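Long-range contacts in putative metalloprotease II (Bacteroides fragilis, PDB 4ON1), which probably cleaves proteins as a zinc-dependent metalloendopeptidase related to fragilysin, and binds a zinc ion: residues L23-D27 / I153-R157; L17-L23 / H43-E49; Q90-T94 / Y106-D111. All coordinates share one frame; numbering follows the deposited sequence.

Overall arrangement
Three contacts within the N-terminal domain show how chemistry follows position in a fold. Contact 2 pairs two parallel strands and contact 3 two antiparallel ones, each by a backbone ladder, whereas contact 1 fixes an irregular loop to a strand mainly through one asparagine side chain. Contact 3 is the most buried; contacts 1 and 2 are partly buried, and contact 2 carries polar side chains at both ends, with apolar ones between. Contacts 1 and 2 share Leu23, where strand 19-22 runs into the loop. Strands 153-159 and 102-109 are neighbours, which joins contact 1 to contact 3, and Glu49 of contact 2 reaches both Arg157 of contact 1 and Tyr106 of contact 3.

Contact 1 (L23-D27 / I153-R157); sequences LRSMD and IKNIR
Asn155 reaches over to the loop 23-27 and spends both N-H groups of its amide there. Its ND2 lies 2.9 Å from Met26 O, within the plane of that carbonyl. The second bond, 3.0 Å from ND2 to Arg24 O, arrives from above the carbonyl, 67° out of its plane. Both acceptors lie close to the plane of the Asn155 amide, an arrangement that fixes the rotation of the group. With CG between the backbone N and the carbonyl carbon, chi1 (62°) carries the amide to the loop, and chi2 (78°) turns ND2 to it and OD1 to Asn141, which donates a hydrogen bond; the polar atoms of this buried side chain are thus all engaged.

Beside it, the Lys154 chain bends at chi2 and chi3 and lays CE 3.1 Å from Ser25 O. The ammonium group then stands 4.5 Å, NZ to OD2, from Asp27, too far for a salt bridge, though the opposite charges may still attract. The backbones come together where Asp27 CA makes a CA-H...O contact with Lys154 O at 3.6 Å. Met26 starts away from the strand at CB, and its side chain packs on Tyr106 of strand 102-109; Asp27 forms the N-cap of helix 28-35. Lys154 and Asn155 both face Asn141 of strand 138-142, a classic beta bulge, and both of their side chains set out toward the strand-to-helix loop.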
loop_
_atom_site.group_PDB
_atom_site.type_symbol
_atom_site.label_atom_id
_atom_site.label_comp_id
_atom_site.label_asym_id
_atom_site.label_seq_id
_atom_site.Cartn_x
_atom_site.Cartn_y
_atom_site.Cartn_z
ATOM N N LEU A 23 22.353 3.839 4.796
ATOM C CA LEU A 23 21.052 3.417 5.295
ATOM C C LEU A 23 20.975 3.397 6.818
ATOM O O LEU A 23 19.900 3.570 7.394
ATOM C CB LEU A 23 20.704 2.033 4.731
ATOM C CG LEU A 23 20.455 1.964 3.218
ATOM C CD1 LEU A 23 20.465 0.527 2.731
ATOM C CD2 LEU A 23 19.123 2.622 2.874
ATOM N N ARG A 24 22.107 3.182 7.475
ATOM C CA ARG A 24 22.123 3.160 8.930
ATOM C C ARG A 24 22.005 4.561 9.540
ATOM O O ARG A 24 21.343 4.746 10.559
ATOM C CB ARG A 24 23.404 2.494 9.438
ATOM C CG ARG A 24 23.441 0.986 9.286
ATOM C CD ARG A 24 23.743 0.307 10.614
ATOM N NE ARG A 24 23.793 -1.146 10.477
ATOM C CZ ARG A 24 24.906 -1.868 10.551
ATOM N NH1 ARG A 24 26.069 -1.278 10.791
ATOM N NH2 ARG A 24 24.853 -3.185 10.406
ATOM N N SER A 25 22.638 5.548 8.914
ATOM C CA SER A 25 22.744 6.868 9.529
ATOM C C SER A 25 21.776 7.882 8.931
ATOM O O SER A 25 21.686 9.010 9.408
ATOM C CB SER A 25 24.173 7.399 9.403
ATOM O OG SER A 25 24.494 7.619 8.040
ATOM N N MET A 26 21.061 7.498 7.882
ATOM C CA MET A 26 20.250 8.474 7.163
ATOM C C MET A 26 19.040 8.915 7.984
ATOM O O MET A 26 18.461 8.127 8.736
ATOM C CB MET A 26 19.780 7.903 5.825
ATOM C CG MET A 26 18.703 6.855 5.961
ATOM S SD MET A 26 18.101 6.265 4.378
ATOM C CE MET A 26 16.911 5.059 4.965
ATOM N N ASP A 27 18.676 10.185 7.860
ATOM C CA ASP A 27 17.380 10.632 8.351
ATOM C C ASP A 27 16.587 11.206 7.174
ATOM O O ASP A 27 17.011 11.056 6.023
ATOM C CB ASP A 27 17.527 11.639 9.494
ATOM C CG ASP A 27 18.317 12.869 9.105
ATOM O OD1 ASP A 27 18.550 13.095 7.899
ATOM O OD2 ASP A 27 18.701 13.627 10.023
ATOM N N ILE A 153 16.059 9.570 17.302
ATOM C CA ILE A 153 15.944 8.506 16.306
ATOM C C ILE A 153 16.057 9.051 14.883
ATOM O O ILE A 153 15.360 9.998 14.510
ATOM C CB ILE A 153 14.630 7.734 16.473
ATOM C CG1 ILE A 153 14.603 7.096 17.860
ATOM C CG2 ILE A 153 14.479 6.665 15.388
ATOM C CD1 ILE A 153 13.376 6.302 18.140
ATOM N N LYS A 154 16.944 8.443 14.101
ATOM C CA LYS A 154 17.208 8.850 12.722
ATOM C C LYS A 154 16.259 8.157 11.739
ATOM O O LYS A 154 15.636 8.790 10.881
ATOM C CB LYS A 154 18.661 8.513 12.354
ATOM C CG LYS A 154 19.708 9.048 13.336
ATOM C CD LYS A 154 20.327 10.340 12.855
ATOM C CE LYS A 154 21.705 10.094 12.280
ATOM N NZ LYS A 154 22.199 11.266 11.504
ATOM N N ASN A 155 16.189 6.838 11.864
ATOM C CA ASN A 155 15.350 6.003 11.017
ATOM C C ASN A 155 14.907 4.733 11.721
ATOM O O ASN A 155 15.436 4.372 12.775
ATOM C CB ASN A 155 16.098 5.638 9.742
ATOM C CG ASN A 155 17.340 4.825 10.021
ATOM O OD1 ASN A 155 17.263 3.619 10.279
ATOM N ND2 ASN A 155 18.500 5.479 9.969
ATOM N N ILE A 156 13.960 4.045 11.100
ATOM C CA ILE A 156 13.467 2.766 11.573
ATOM C C ILE A 156 13.648 1.746 10.457
ATOM O O ILE A 156 13.323 2.022 9.306
ATOM C CB ILE A 156 11.976 2.823 11.961
ATOM C CG1 ILE A 156 11.742 3.847 13.062
ATOM C CG2 ILE A 156 11.511 1.478 12.438
ATOM C CD1 ILE A 156 12.608 3.630 14.254
ATOM N N ARG A 157 14.176 0.578 10.803
ATOM C CA ARG A 157 14.374 -0.514 9.855
ATOM C C ARG A 157 13.516 -1.705 10.275
ATOM O O ARG A 157 13.732 -2.286 11.334
ATOM C CB ARG A 157 15.854 -0.900 9.807
ATOM C CG ARG A 157 16.218 -2.013 8.845
ATOM C CD ARG A 157 17.609 -2.508 9.178
ATOM N NE ARG A 157 18.185 -3.336 8.126
ATOM C CZ ARG A 157 17.983 -4.642 8.009
ATOM N NH1 ARG A 157 17.195 -5.275 8.870
ATOM N NH2 ARG A 157 18.567 -5.314 7.024
#

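Contact 2 (L17-L23 / H43-E49); sequences LEHVLNL and HTIMLQE
Strands 19-22 and 43-49 form a parallel pair, with helix 28-35 lying between them in the sequence. The ladder alternates regularly: Met46 N donates to His19 O, Leu21 N to Met46 O, Gln48 N to Leu21 O, and Leu23 N to Gln48 O at 2.8 Å. At its start Thr44 O receives two donors, Glu18 N at 3.0 Å and, more weakly, His19 N at 3.4 Å.

The two imidazoles meet edge against edge, neither over the other's face. His19 NE2 and His43 ND1 share a hydrogen bond of 2.9 Å whose proton may sit on either nitrogen, and the ring planes differ by only 18°. From CG beside the Glu18 backbone N (chi1 -65°), the extended chain carries the carboxylate over the face of the His43 ring, OE2 3.5 Å above the plane and over the centre, turned 25° from parallel. Such a carboxylate would probably favour positive charge on the imidazole pair.

On the face that carries the odd-numbered residues, Leu21 and Leu47 run alongside each other in the same direction, with Leu21 CB 3.9 Å from Leu47 CD2. Helix 28-35 packs over this face, with Val34 touching His19 and Ile45, and Leu31 touching Leu21. The other face is more polar: the amides of Asn22 and Gln48 are stacked, while Asn22 OD1 accepts from Arg24 N and Gln48 NE2 donates to Gly50 O. Near the strand start on that side, a methyl of Leu17, CD2, rests 3.7 Å from Met46 CB. Glu49 ends the strand with its carboxylate gripped by Arg99, Arg157 and Tyr106.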
loop_
_atom_site.group_PDB
_atom_site.type_symbol
_atom_site.label_atom_id
_atom_site.label_comp_id
_atom_site.label_asym_id
_atom_site.label_seq_id
_atom_site.Cartn_x
_atom_site.Cartn_y
_atom_site.Cartn_z
ATOM N N LEU A 17 27.284 6.872 -11.062
ATOM C CA LEU A 17 26.713 7.178 -9.757
ATOM C C LEU A 17 26.281 8.628 -9.640
ATOM O O LEU A 17 27.007 9.534 -10.057
ATOM C CB LEU A 17 27.715 6.850 -8.653
ATOM C CG LEU A 17 27.757 5.379 -8.255
ATOM C CD1 LEU A 17 29.040 5.056 -7.518
ATOM C CD2 LEU A 17 26.548 5.063 -7.387
ATOM N N GLU A 18 25.124 8.846 -9.026
ATOM C CA GLU A 18 24.652 10.203 -8.767
ATOM C C GLU A 18 24.469 10.497 -7.283
ATOM O O GLU A 18 24.428 11.661 -6.878
ATOM C CB GLU A 18 23.338 10.459 -9.508
ATOM C CG GLU A 18 23.474 10.420 -11.026
ATOM C CD GLU A 18 22.268 11.006 -11.734
ATOM O OE1 GLU A 18 21.980 12.206 -11.527
ATOM O OE2 GLU A 18 21.612 10.271 -12.503
ATOM N N HIS A 19 24.343 9.451 -6.470
ATOM C CA HIS A 19 24.073 9.652 -5.046
ATOM C C HIS A 19 24.735 8.594 -4.175
ATOM O O HIS A 19 24.953 7.462 -4.614
ATOM C CB HIS A 19 22.562 9.638 -4.775
ATOM C CG HIS A 19 21.761 10.457 -5.739
ATOM N ND1 HIS A 19 21.531 11.804 -5.560
ATOM C CD2 HIS A 19 21.137 10.117 -6.892
ATOM C CE1 HIS A 19 20.802 12.260 -6.562
ATOM N NE2 HIS A 19 20.548 11.257 -7.385
ATOM N N VAL A 20 25.030 8.967 -2.933
ATOM C CA VAL A 20 25.412 8.011 -1.904
ATOM C C VAL A 20 24.416 8.128 -0.768
ATOM O O VAL A 20 23.840 9.192 -0.538
ATOM C CB VAL A 20 26.837 8.243 -1.349
ATOM C CG1 VAL A 20 27.863 8.250 -2.463
ATOM C CG2 VAL A 20 26.895 9.539 -0.529
ATOM N N LEU A 21 24.204 7.025 -0.065
ATOM C CA LEU A 21 23.237 6.987 1.013
ATOM C C LEU A 21 23.627 5.905 2.003
ATOM O O LEU A 21 23.738 4.731 1.642
ATOM C CB LEU A 21 21.827 6.746 0.456
ATOM C CG LEU A 21 20.633 6.823 1.411
ATOM C CD1 LEU A 21 20.540 8.199 2.061
ATOM C CD2 LEU A 21 19.342 6.503 0.668
ATOM N N ASN A 22 23.865 6.316 3.243
ATOM C CA ASN A 22 24.152 5.381 4.324
ATOM C C ASN A 22 22.844 5.052 5.028
ATOM O O ASN A 22 22.294 5.877 5.750
ATOM C CB ASN A 22 25.180 5.972 5.297
ATOM C CG ASN A 22 25.600 4.990 6.381
ATOM O OD1 ASN A 22 24.828 4.123 6.791
ATOM N ND2 ASN A 22 26.831 5.127 6.853
ATOM N N LEU A 23 22.353 3.839 4.796
ATOM C CA LEU A 23 21.052 3.417 5.295
ATOM C C LEU A 23 20.975 3.397 6.818
ATOM O O LEU A 23 19.900 3.570 7.394
ATOM C CB LEU A 23 20.704 2.033 4.731
ATOM C CG LEU A 23 20.455 1.964 3.218
ATOM C CD1 LEU A 23 20.465 0.527 2.731
ATOM C CD2 LEU A 23 19.123 2.622 2.874
ATOM N N HIS A 43 18.264 7.123 -11.871
ATOM C CA HIS A 43 19.397 7.576 -11.062
ATOM C C HIS A 43 20.033 6.367 -10.402
ATOM O O HIS A 43 19.337 5.453 -9.964
ATOM C CB HIS A 43 18.969 8.593 -9.995
ATOM C CG HIS A 43 18.698 9.964 -10.531
ATOM N ND1 HIS A 43 19.251 11.097 -9.975
ATOM C CD2 HIS A 43 17.936 10.389 -11.570
ATOM C CE1 HIS A 43 18.843 12.161 -10.644
ATOM N NE2 HIS A 43 18.044 11.758 -11.617
ATOM N N THR A 44 21.353 6.372 -10.307
ATOM C CA THR A 44 22.042 5.260 -9.681
ATOM C C THR A 44 22.549 5.711 -8.324
ATOM O O THR A 44 23.166 6.772 -8.192
ATOM C CB THR A 44 23.201 4.745 -10.555
ATOM O OG1 THR A 44 22.692 4.375 -11.843
ATOM C CG2 THR A 44 23.850 3.528 -9.918
ATOM N N ILE A 45 22.273 4.894 -7.314
ATOM C CA ILE A 45 22.592 5.234 -5.935
ATOM C C ILE A 45 23.501 4.189 -5.317
ATOM O O ILE A 45 23.247 2.993 -5.442
ATOM C CB ILE A 45 21.321 5.327 -5.072
ATOM C CG1 ILE A 45 20.288 6.258 -5.716
ATOM C CG2 ILE A 45 21.670 5.764 -3.647
ATOM C CD1 ILE A 45 18.900 6.112 -5.123
ATOM N N MET A 46 24.555 4.633 -4.644
ATOM C CA MET A 46 25.355 3.726 -3.843
ATOM C C MET A 46 24.851 3.683 -2.412
ATOM O O MET A 46 24.854 4.689 -1.708
ATOM C CB MET A 46 26.819 4.124 -3.856
ATOM C CG MET A 46 27.584 3.493 -2.721
ATOM S SD MET A 46 29.246 3.104 -3.217
ATOM C CE MET A 46 28.868 1.770 -4.342
ATOM N N LEU A 47 24.401 2.507 -1.998
ATOM C CA LEU A 47 23.870 2.320 -0.663
ATOM C C LEU A 47 24.918 1.686 0.230
ATOM O O LEU A 47 25.740 0.888 -0.225
ATOM C CB LEU A 47 22.615 1.446 -0.705
ATOM C CG LEU A 47 21.461 2.002 -1.536
ATOM C CD1 LEU A 47 20.377 0.945 -1.720
ATOM C CD2 LEU A 47 20.896 3.236 -0.860
ATOM N N GLN A 48 24.885 2.043 1.507
ATOM C CA GLN A 48 25.732 1.385 2.489
ATOM C C GLN A 48 24.895 0.951 3.685
ATOM O O GLN A 48 24.060 1.713 4.188
ATOM C CB GLN A 48 26.873 2.296 2.955
ATOM C CG GLN A 48 27.666 1.707 4.133
ATOM C CD GLN A 48 28.786 2.608 4.626
ATOM O OE1 GLN A 48 28.930 3.748 4.182
ATOM N NE2 GLN A 48 29.595 2.091 5.547
ATOM N N GLU A 49 25.081 -0.298 4.094
ATOM C CA GLU A 49 24.572 -0.771 5.371
ATOM C C GLU A 49 25.669 -1.578 6.058
ATOM O O GLU A 49 25.997 -2.686 5.631
ATOM C CB GLU A 49 23.299 -1.601 5.184
ATOM C CG GLU A 49 22.604 -1.943 6.500
ATOM C CD GLU A 49 21.228 -2.549 6.304
ATOM O OE1 GLU A 49 21.143 -3.687 5.787
ATOM O OE2 GLU A 49 20.234 -1.885 6.664
#

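Contact 3 (Q90-T94 / Y106-D111); sequences QSYAT and YIVYKD
Tyr92 sets its CB over the face of the Tyr109 ring, 3.7 Å from the centroid and 5° off the ring normal, a CH-pi contact. Close non-hydrogen-bonded pairing, Tyr92 CA to Tyr109 CA 4.0 Å, puts CB there; chi1 of 63°, with CG flanked by both backbone branches, turns the phenol away from the neighbouring strand, and the rings lie oblique, planes 33° apart. On the reverse face of the strands Ala93 CB touches Val108 CG2 at 3.8 Å.

Beneath these side chains runs the backbone of the antiparallel beta hairpin made by strands 92-99 and 102-109. Ala93 and Val108 are a hydrogen-bonded pair, with Ala93 N to Val108 O at 2.7 Å and Val108 N to Ala93 O at 3.0 Å; Thr94 with Ile107 is a second non-hydrogen-bonded pair. Where the pairing ends, Lys110 N, just after its strand, donates to Ser91 O, just before the other, at 2.9 Å from above the carbonyl plane, and a water ties the same oxygen to Asp111 N. The Lys110 chain bends at chi3, so that NZ makes a weak bond of 3.1 Å to Gln90 O, seconded by another bridging water.

Helices 217-230 and 112-126 both pack on the tyrosine face: Tyr109 OH bonds to His218, and Tyr92 OH to Glu68 and Thr221. Helix 28-35 covers Ala93 and Val108 through Leu31, and Asp111 caps helix 112-126 at Arg114 N.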
loop_
_atom_site.group_PDB
_atom_site.type_symbol
_atom_site.label_atom_id
_atom_site.label_comp_id
_atom_site.label_asym_id
_atom_site.label_seq_id
_atom_site.Cartn_x
_atom_site.Cartn_y
_atom_site.Cartn_z
ATOM N N GLN A 90 6.161 14.833 1.880
ATOM C CA GLN A 90 6.726 16.004 2.530
ATOM C C GLN A 90 6.953 15.762 4.026
ATOM O O GLN A 90 7.710 16.491 4.661
ATOM C CB GLN A 90 5.826 17.226 2.309
ATOM C CG GLN A 90 5.845 17.703 0.862
ATOM C CD GLN A 90 4.957 18.901 0.616
ATOM O OE1 GLN A 90 4.503 19.560 1.554
ATOM N NE2 GLN A 90 4.720 19.205 -0.655
ATOM N N SER A 91 6.323 14.722 4.569
ATOM C CA SER A 91 6.388 14.421 6.005
ATOM C C SER A 91 7.233 13.193 6.349
ATOM O O SER A 91 7.592 12.973 7.510
ATOM C CB SER A 91 4.980 14.210 6.557
ATOM O OG SER A 91 4.169 15.335 6.293
ATOM N N TYR A 92 7.507 12.362 5.353
ATOM C CA TYR A 92 8.244 11.134 5.598
ATOM C C TYR A 92 8.778 10.598 4.276
ATOM O O TYR A 92 8.358 11.034 3.207
ATOM C CB TYR A 92 7.345 10.090 6.276
ATOM C CG TYR A 92 6.185 9.701 5.395
ATOM C CD1 TYR A 92 6.320 8.695 4.441
ATOM C CD2 TYR A 92 4.971 10.368 5.483
ATOM C CE1 TYR A 92 5.279 8.352 3.620
ATOM C CE2 TYR A 92 3.916 10.032 4.663
ATOM C CZ TYR A 92 4.083 9.022 3.731
ATOM O OH TYR A 92 3.055 8.676 2.898
ATOM N N ALA A 93 9.676 9.627 4.354
ATOM C CA ALA A 93 10.138 8.937 3.160
ATOM C C ALA A 93 10.458 7.511 3.536
ATOM O O ALA A 93 10.727 7.217 4.706
ATOM C CB ALA A 93 11.363 9.626 2.552
ATOM N N THR A 94 10.393 6.613 2.559
ATOM C CA THR A 94 10.675 5.207 2.817
ATOM C C THR A 94 11.452 4.605 1.669
ATOM O O THR A 94 11.386 5.090 0.544
ATOM C CB THR A 94 9.387 4.358 2.998
ATOM O OG1 THR A 94 8.709 4.250 1.742
ATOM C CG2 THR A 94 8.459 4.969 4.042
ATOM N N TYR A 106 12.806 0.732 5.274
ATOM C CA TYR A 106 13.508 1.804 5.986
ATOM C C TYR A 106 12.595 3.018 6.027
ATOM O O TYR A 106 12.147 3.483 4.982
ATOM C CB TYR A 106 14.841 2.162 5.317
ATOM C CG TYR A 106 15.816 1.016 5.194
ATOM C CD1 TYR A 106 16.832 0.843 6.121
ATOM C CD2 TYR A 106 15.724 0.110 4.147
ATOM C CE1 TYR A 106 17.727 -0.202 6.011
ATOM C CE2 TYR A 106 16.613 -0.941 4.028
ATOM C CZ TYR A 106 17.612 -1.093 4.964
ATOM O OH TYR A 106 18.502 -2.140 4.850
ATOM N N ILE A 107 12.318 3.523 7.228
ATOM C CA ILE A 107 11.307 4.559 7.409
ATOM C C ILE A 107 11.913 5.788 8.093
ATOM O O ILE A 107 12.542 5.673 9.151
ATOM C CB ILE A 107 10.116 4.013 8.241
ATOM C CG1 ILE A 107 9.506 2.783 7.551
ATOM C CG2 ILE A 107 9.074 5.097 8.505
ATOM C CD1 ILE A 107 8.824 1.812 8.516
ATOM N N VAL A 108 11.749 6.952 7.472
ATOM C CA VAL A 108 12.215 8.213 8.038
ATOM C C VAL A 108 11.110 9.264 8.009
ATOM O O VAL A 108 10.531 9.532 6.964
ATOM C CB VAL A 108 13.465 8.757 7.282
ATOM C CG1 VAL A 108 14.677 7.925 7.592
ATOM C CG2 VAL A 108 13.238 8.775 5.769
ATOM N N TYR A 109 10.834 9.863 9.165
ATOM C CA TYR A 109 9.877 10.963 9.272
ATOM C C TYR A 109 10.594 12.289 9.469
ATOM O O TYR A 109 11.607 12.348 10.156
ATOM C CB TYR A 109 8.909 10.723 10.430
ATOM C CG TYR A 109 7.723 9.864 10.056
ATOM C CD1 TYR A 109 7.874 8.507 9.795
ATOM C CD2 TYR A 109 6.452 10.413 9.974
ATOM C CE1 TYR A 109 6.786 7.723 9.451
ATOM C CE2 TYR A 109 5.363 9.640 9.645
ATOM C CZ TYR A 109 5.536 8.298 9.380
ATOM O OH TYR A 109 4.448 7.535 9.050
ATOM N N LYS A 110 10.079 13.353 8.861
ATOM C CA LYS A 110 10.741 14.648 8.971
ATOM C C LYS A 110 10.672 15.191 10.392
ATOM O O LYS A 110 11.663 15.699 10.929
ATOM C CB LYS A 110 10.142 15.660 7.999
ATOM C CG LYS A 110 10.821 17.018 8.092
ATOM C CD LYS A 110 10.343 17.988 7.023
ATOM C CE LYS A 110 8.844 18.173 7.079
ATOM N NZ LYS A 110 8.376 19.177 6.077
ATOM N N ASP A 111 9.502 15.072 11.001
ATOM C CA ASP A 111 9.288 15.595 12.345
ATOM C C ASP A 111 9.801 14.606 13.392
ATOM O O ASP A 111 9.374 13.451 13.423
ATOM C CB ASP A 111 7.803 15.891 12.563
ATOM C CG ASP A 111 7.514 16.419 13.954
ATOM O OD1 ASP A 111 7.544 17.654 14.139
ATOM O OD2 ASP A 111 7.268 15.596 14.863
HETATM O O HOH W 1 9.126 18.490 3.697
HETATM O O HOH W 2 6.978 14.164 9.820
#